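Local structure of betaine aldehyde dehydrogenase (4QTO) at residues 318-323 and 432-437; 404-409 and 421-426. The protein catalyses the oxidation of betaine aldehyde to glycine betaine, most likely with NAD as the cofactor, as a member of the aldehyde dehydrogenase family. One frame throughout, in Å; residues are numbered along the deposited sequence.

Contact 1. Residues 318-323 and 432-437; sequences RILVQN and IQLAND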
loop_
_atom_site.group_PDB
_atom_site.type_symbol
_atom_site.label_atom_id
_atom_site.label_comp_id
_atom_site.label_asym_id
_atom_site.label_seq_id
_atom_site.Cartn_x
_atom_site.Cartn_y
_atom_site.Cartn_z
ATOM N N ARG A 318 -35.143 -1.134 -8.388
ATOM C CA ARG A 318 -35.855 -1.630 -7.231
ATOM C C ARG A 318 -35.958 -0.544 -6.167
ATOM O O ARG A 318 -35.059 -0.382 -5.340
ATOM C CB ARG A 318 -35.207 -2.878 -6.667
ATOM C CG ARG A 318 -36.020 -3.524 -5.574
ATOM C CD ARG A 318 -35.354 -4.748 -4.991
ATOM N NE ARG A 318 -36.261 -5.388 -4.048
ATOM C CZ ARG A 318 -36.010 -6.558 -3.472
ATOM N NH1 ARG A 318 -34.870 -7.182 -3.716
ATOM N NH2 ARG A 318 -36.901 -7.107 -2.653
ATOM N N ILE A 319 -37.067 0.186 -6.187
ATOM C CA ILE A 319 -37.228 1.273 -5.215
ATOM C C ILE A 319 -37.832 0.691 -3.946
ATOM O O ILE A 319 -38.827 -0.055 -3.984
ATOM C CB ILE A 319 -38.079 2.417 -5.744
ATOM C CG1 ILE A 319 -37.417 3.054 -6.980
ATOM C CG2 ILE A 319 -38.325 3.438 -4.630
ATOM C CD1 ILE A 319 -38.292 3.958 -7.784
ATOM N N LEU A 320 -37.206 0.989 -2.816
ATOM C CA LEU A 320 -37.648 0.566 -1.488
ATOM C C LEU A 320 -37.912 1.854 -0.731
ATOM O O LEU A 320 -36.991 2.624 -0.470
ATOM C CB LEU A 320 -36.600 -0.268 -0.780
ATOM C CG LEU A 320 -36.326 -1.620 -1.383
ATOM C CD1 LEU A 320 -35.051 -2.267 -0.916
ATOM C CD2 LEU A 320 -37.489 -2.511 -1.060
ATOM N N VAL A 321 -39.181 2.122 -0.406
ATOM C CA VAL A 321 -39.560 3.408 0.208
ATOM C C VAL A 321 -40.253 3.160 1.543
ATOM O O VAL A 321 -41.058 2.219 1.708
ATOM C CB VAL A 321 -40.439 4.257 -0.751
ATOM C CG1 VAL A 321 -41.724 3.546 -1.112
ATOM C CG2 VAL A 321 -40.732 5.625 -0.147
ATOM N N GLN A 322 -39.931 3.967 2.528
ATOM C CA GLN A 322 -40.496 3.767 3.847
ATOM C C GLN A 322 -42.032 3.857 3.798
ATOM O O GLN A 322 -42.561 4.752 3.158
ATOM C CB GLN A 322 -39.839 4.719 4.870
ATOM C CG GLN A 322 -40.099 4.289 6.288
ATOM C CD GLN A 322 -39.035 4.795 7.250
ATOM O OE1 GLN A 322 -38.350 5.801 7.021
ATOM N NE2 GLN A 322 -38.834 4.041 8.322
ATOM N N ASN A 323 -42.711 2.919 4.482
ATOM C CA ASN A 323 -44.161 2.855 4.430
ATOM C C ASN A 323 -44.847 4.167 4.717
ATOM O O ASN A 323 -45.880 4.498 4.092
ATOM C CB ASN A 323 -44.704 1.774 5.376
ATOM C CG ASN A 323 -44.449 0.369 4.864
ATOM O OD1 ASN A 323 -44.459 0.120 3.648
ATOM N ND2 ASN A 323 -44.252 -0.566 5.785
ATOM N N ILE A 432 -32.919 -3.122 4.839
ATOM C CA ILE A 432 -31.713 -3.903 4.595
ATOM C C ILE A 432 -32.044 -5.347 4.157
ATOM O O ILE A 432 -31.458 -5.865 3.190
ATOM C CB ILE A 432 -30.822 -3.925 5.858
ATOM C CG1 ILE A 432 -30.283 -2.508 6.136
ATOM C CG2 ILE A 432 -29.717 -4.945 5.683
ATOM C CD1 ILE A 432 -29.773 -2.350 7.553
ATOM N N GLN A 433 -32.976 -5.986 4.864
ATOM C CA GLN A 433 -33.362 -7.369 4.543
ATOM C C GLN A 433 -33.909 -7.485 3.120
ATOM O O GLN A 433 -33.519 -8.374 2.367
ATOM C CB GLN A 433 -34.374 -7.896 5.547
ATOM C CG GLN A 433 -33.805 -8.143 6.927
ATOM C CD GLN A 433 -34.852 -8.561 7.940
ATOM O OE1 GLN A 433 -36.012 -8.823 7.593
ATOM N NE2 GLN A 433 -34.445 -8.623 9.210
ATOM N N LEU A 434 -34.795 -6.567 2.738
ATOM C CA LEU A 434 -35.363 -6.573 1.390
ATOM C C LEU A 434 -34.314 -6.265 0.333
ATOM O O LEU A 434 -34.214 -6.937 -0.686
ATOM C CB LEU A 434 -36.507 -5.567 1.282
ATOM C CG LEU A 434 -37.773 -5.960 2.025
ATOM C CD1 LEU A 434 -38.753 -4.804 1.967
ATOM C CD2 LEU A 434 -38.383 -7.208 1.394
ATOM N N ALA A 435 -33.487 -5.256 0.579
ATOM C CA ALA A 435 -32.468 -4.873 -0.384
ATOM C C ALA A 435 -31.494 -6.014 -0.677
ATOM O O ALA A 435 -31.084 -6.178 -1.838
ATOM C CB ALA A 435 -31.721 -3.638 0.094
ATOM N N ASN A 436 -31.165 -6.791 0.363
ATOM C CA ASN A 436 -30.247 -7.909 0.234
ATOM C C ASN A 436 -30.917 -9.194 -0.259
ATOM O O ASN A 436 -30.212 -10.176 -0.566
ATOM C CB ASN A 436 -29.524 -8.167 1.554
ATOM C CG ASN A 436 -28.420 -7.169 1.817
ATOM O OD1 ASN A 436 -27.830 -6.604 0.880
ATOM N ND2 ASN A 436 -28.087 -7.002 3.076
ATOM N N ASP A 437 -32.242 -9.156 -0.404
ATOM C CA ASP A 437 -32.991 -10.335 -0.853
ATOM C C ASP A 437 -33.096 -10.367 -2.380
ATOM O O ASP A 437 -34.159 -10.064 -2.965
ATOM C CB ASP A 437 -34.392 -10.344 -0.248
ATOM C CG ASP A 437 -35.153 -11.627 -0.557
ATOM O OD1 ASP A 437 -34.496 -12.631 -0.862
ATOM O OD2 ASP A 437 -36.423 -11.638 -0.482
HETATM O O HOH W 1 -32.336 -5.789 -4.380
#
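R318 and L320 on strand 318-322 reach the end of helix 428-436, R318 with its charged tip and L320 with its two methyls. From a CB directed at the helix, the R318 chain runs out fully extended, CG lying anti to the backbone N (chi1 -173°), and this length carries the guanidinium to the carbonyl end of the last helical turn. NE turns to E423 in a salt bridge, NH2 to T406 in a hydrogen bond. NH1 donates to D437 O at 3.1 Å with an N-H...O angle of 163°; that oxygen lies near the guanidinium plane, whereas the donor stands well above the plane of the carbonyl. Water 1 is a second acceptor for NH1, at 3.0 Å, and donates a hydrogen bond to A435 O. L434 O sits over one guanidinium face, 3.3 Å from CZ, without being hydrogen-bonded to it. Strand and helix belong to the alpha/beta domain of the aldehyde dehydrogenase fold in which a seven-stranded sheet carries helices on its faces; the axes of 318-322 and 432-436 run nearly antiparallel and come within 9.8 Å of each other. On the same side of the strand as R318, L320 packs with CD1 on A435 CB at 3.7 Å, and with CD2 on CB and CD1 of L434.

Contact 2. Residues 404-409 and 421-426; sequences CDTSMR and TVEGFE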
loop_
_atom_site.group_PDB
_atom_site.type_symbol
_atom_site.label_atom_id
_atom_site.label_comp_id
_atom_site.label_asym_id
_atom_site.label_seq_id
_atom_site.Cartn_x
_atom_site.Cartn_y
_atom_site.Cartn_z
ATOM N N CYS A 404 -46.214 -4.612 -5.350
ATOM C CA CYS A 404 -45.386 -5.800 -5.577
ATOM C C CYS A 404 -44.607 -6.187 -4.311
ATOM O O CYS A 404 -44.639 -5.468 -3.299
ATOM C CB CYS A 404 -44.554 -5.769 -6.892
ATOM S SG CYS A 404 -43.825 -4.303 -7.632
ATOM N N ASP A 405 -44.029 -7.385 -4.317
ATOM C CA ASP A 405 -43.301 -7.866 -3.176
ATOM C C ASP A 405 -42.153 -8.726 -3.617
ATOM O O ASP A 405 -42.066 -9.153 -4.756
ATOM C CB ASP A 405 -44.207 -8.598 -2.205
ATOM C CG ASP A 405 -44.647 -9.913 -2.717
ATOM O OD1 ASP A 405 -43.879 -10.887 -2.578
ATOM O OD2 ASP A 405 -45.823 -10.015 -3.148
ATOM N N THR A 406 -41.255 -8.946 -2.683
ATOM C CA THR A 406 -40.001 -9.627 -2.950
ATOM C C THR A 406 -40.122 -11.038 -3.534
ATOM O O THR A 406 -39.192 -11.514 -4.195
ATOM C CB THR A 406 -39.126 -9.610 -1.679
ATOM O OG1 THR A 406 -37.771 -9.896 -2.017
ATOM C CG2 THR A 406 -39.642 -10.582 -0.625
ATOM N N SER A 407 -41.276 -11.686 -3.365
ATOM C CA SER A 407 -41.451 -13.022 -3.925
ATOM C C SER A 407 -41.657 -13.023 -5.439
ATOM O O SER A 407 -41.542 -14.072 -6.089
ATOM C CB SER A 407 -42.680 -13.706 -3.289
ATOM O OG SER A 407 -43.894 -13.118 -3.726
ATOM N N MET A 408 -41.968 -11.866 -6.009
ATOM C CA MET A 408 -42.285 -11.785 -7.435
ATOM C C MET A 408 -41.121 -11.795 -8.399
ATOM O O MET A 408 -40.078 -11.212 -8.126
ATOM C CB MET A 408 -43.082 -10.513 -7.698
ATOM C CG MET A 408 -44.413 -10.442 -6.988
ATOM S SD MET A 408 -45.207 -8.858 -7.313
ATOM C CE MET A 408 -46.793 -9.156 -6.496
ATOM N N ARG A 409 -41.320 -12.414 -9.563
ATOM C CA ARG A 409 -40.292 -12.384 -10.601
ATOM C C ARG A 409 -39.933 -10.967 -11.061
ATOM O O ARG A 409 -38.767 -10.682 -11.353
ATOM C CB ARG A 409 -40.739 -13.184 -11.836
ATOM C CG ARG A 409 -40.872 -14.676 -11.622
ATOM C CD ARG A 409 -41.192 -15.368 -12.951
ATOM N NE ARG A 409 -40.160 -15.108 -13.945
ATOM C CZ ARG A 409 -40.293 -15.226 -15.260
ATOM N NH1 ARG A 409 -41.445 -15.604 -15.807
ATOM N NH2 ARG A 409 -39.267 -14.927 -16.041
ATOM N N THR A 421 -39.829 -0.926 -9.933
ATOM C CA THR A 421 -40.826 -1.478 -9.014
ATOM C C THR A 421 -40.718 -0.664 -7.727
ATOM O O THR A 421 -39.645 -0.103 -7.441
ATOM C CB THR A 421 -40.589 -2.970 -8.662
ATOM O OG1 THR A 421 -39.240 -3.165 -8.191
ATOM C CG2 THR A 421 -40.828 -3.846 -9.859
ATOM N N VAL A 422 -41.790 -0.612 -6.961
ATOM C CA VAL A 422 -41.819 0.096 -5.696
ATOM C C VAL A 422 -42.330 -0.848 -4.608
ATOM O O VAL A 422 -43.453 -1.378 -4.723
ATOM C CB VAL A 422 -42.717 1.365 -5.739
ATOM C CG1 VAL A 422 -42.609 2.137 -4.430
ATOM C CG2 VAL A 422 -42.302 2.290 -6.895
ATOM N N GLU A 423 -41.546 -1.015 -3.552
ATOM C CA GLU A 423 -41.908 -1.827 -2.398
ATOM C C GLU A 423 -41.795 -0.955 -1.180
ATOM O O GLU A 423 -40.910 -0.084 -1.123
ATOM C CB GLU A 423 -40.925 -2.982 -2.177
ATOM C CG GLU A 423 -41.033 -4.135 -3.161
ATOM C CD GLU A 423 -39.750 -4.949 -3.165
ATOM O OE1 GLU A 423 -39.640 -5.935 -2.413
ATOM O OE2 GLU A 423 -38.795 -4.486 -3.826
ATOM N N GLY A 424 -42.630 -1.217 -0.188
ATOM C CA GLY A 424 -42.532 -0.476 1.057
ATOM C C GLY A 424 -41.739 -1.235 2.112
ATOM O O GLY A 424 -41.632 -2.477 2.055
ATOM N N PHE A 425 -41.179 -0.506 3.075
ATOM C CA PHE A 425 -40.513 -1.123 4.227
ATOM C C PHE A 425 -40.885 -0.343 5.486
ATOM O O PHE A 425 -41.122 0.869 5.433
ATOM C CB PHE A 425 -39.010 -1.216 4.086
ATOM C CG PHE A 425 -38.298 0.108 4.060
ATOM C CD1 PHE A 425 -37.946 0.736 5.256
ATOM C CD2 PHE A 425 -37.968 0.723 2.864
ATOM C CE1 PHE A 425 -37.278 1.951 5.242
ATOM C CE2 PHE A 425 -37.286 1.922 2.846
ATOM C CZ PHE A 425 -36.942 2.535 4.037
ATOM N N GLU A 426 -40.913 -1.017 6.627
ATOM C CA GLU A 426 -41.324 -0.358 7.858
ATOM C C GLU A 426 -40.150 0.255 8.613
ATOM O O GLU A 426 -40.219 1.396 9.081
ATOM C CB GLU A 426 -42.059 -1.356 8.751
ATOM C CG GLU A 426 -42.677 -0.769 9.991
ATOM C CD GLU A 426 -43.787 0.249 9.696
ATOM O OE1 GLU A 426 -44.466 0.160 8.638
ATOM O OE2 GLU A 426 -43.979 1.114 10.565
HETATM O O HOH W 2 -45.482 -2.544 -3.261
HETATM O O HOH W 3 -41.467 -6.684 -0.620
#
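V422 and E423 meet the loop 404-409 where strand 419-425, an inner strand of the seven-stranded sheet, passes the connection that follows its neighbour 399-402; a type I beta turn from D405 to M408 leads this loop into helix 409-412. One residue earlier, T421 CB lies 3.6 Å from C404 SG, within van der Waals range, though this holds for one of two conformers of the cysteine. V422 directs its side chain away from the loop and takes part through its carbonyl: water 2 accepts from C404 N and probably donates to V422 O, linking the two backbones just past the end of strand 399-402. E423 then lays its CG beside C404 O, 3.8 Å away. CG lies beside the backbone N (chi1 -74°) and the chain continues extended, which brings the carboxylate to the start of the turn. There OE2 is taken by the salt bridge to R318, while OE1 accepts a hydrogen bond from water 3 at 2.7 Å, and this water in turn accepts from T406 N. Within the turn, D405 OD1 accepts from S407 N in an Asx turn and also from S407 OG, gripping the corner beside the T406 amide. OE1 of E423 itself stops 3.4 Å from T406 N, at an angle too poor for a direct hydrogen bond.

Overall arrangement
Strand 318-322 comes first in the chain, and its partner arrives only after more than a hundred residues, when helix 428-436 has run its course and D437 follows; there contact 1 closes a long loop. Contact 2 is nested within it, closing a much shorter one between the loop 404-409 and strand 419-425. The chain passes directly from this strand into helix 428-436, and strands 419-425 and 318-322 are parallel neighbours in the sheet. With centres about 7 Å apart, the contacts share a polar network: a salt bridge from contact 1 to contact 2 joins the neighbouring strands, and D437 probably hydrogen-bonds T406. Together they join two inner strands, the loop and the helix end.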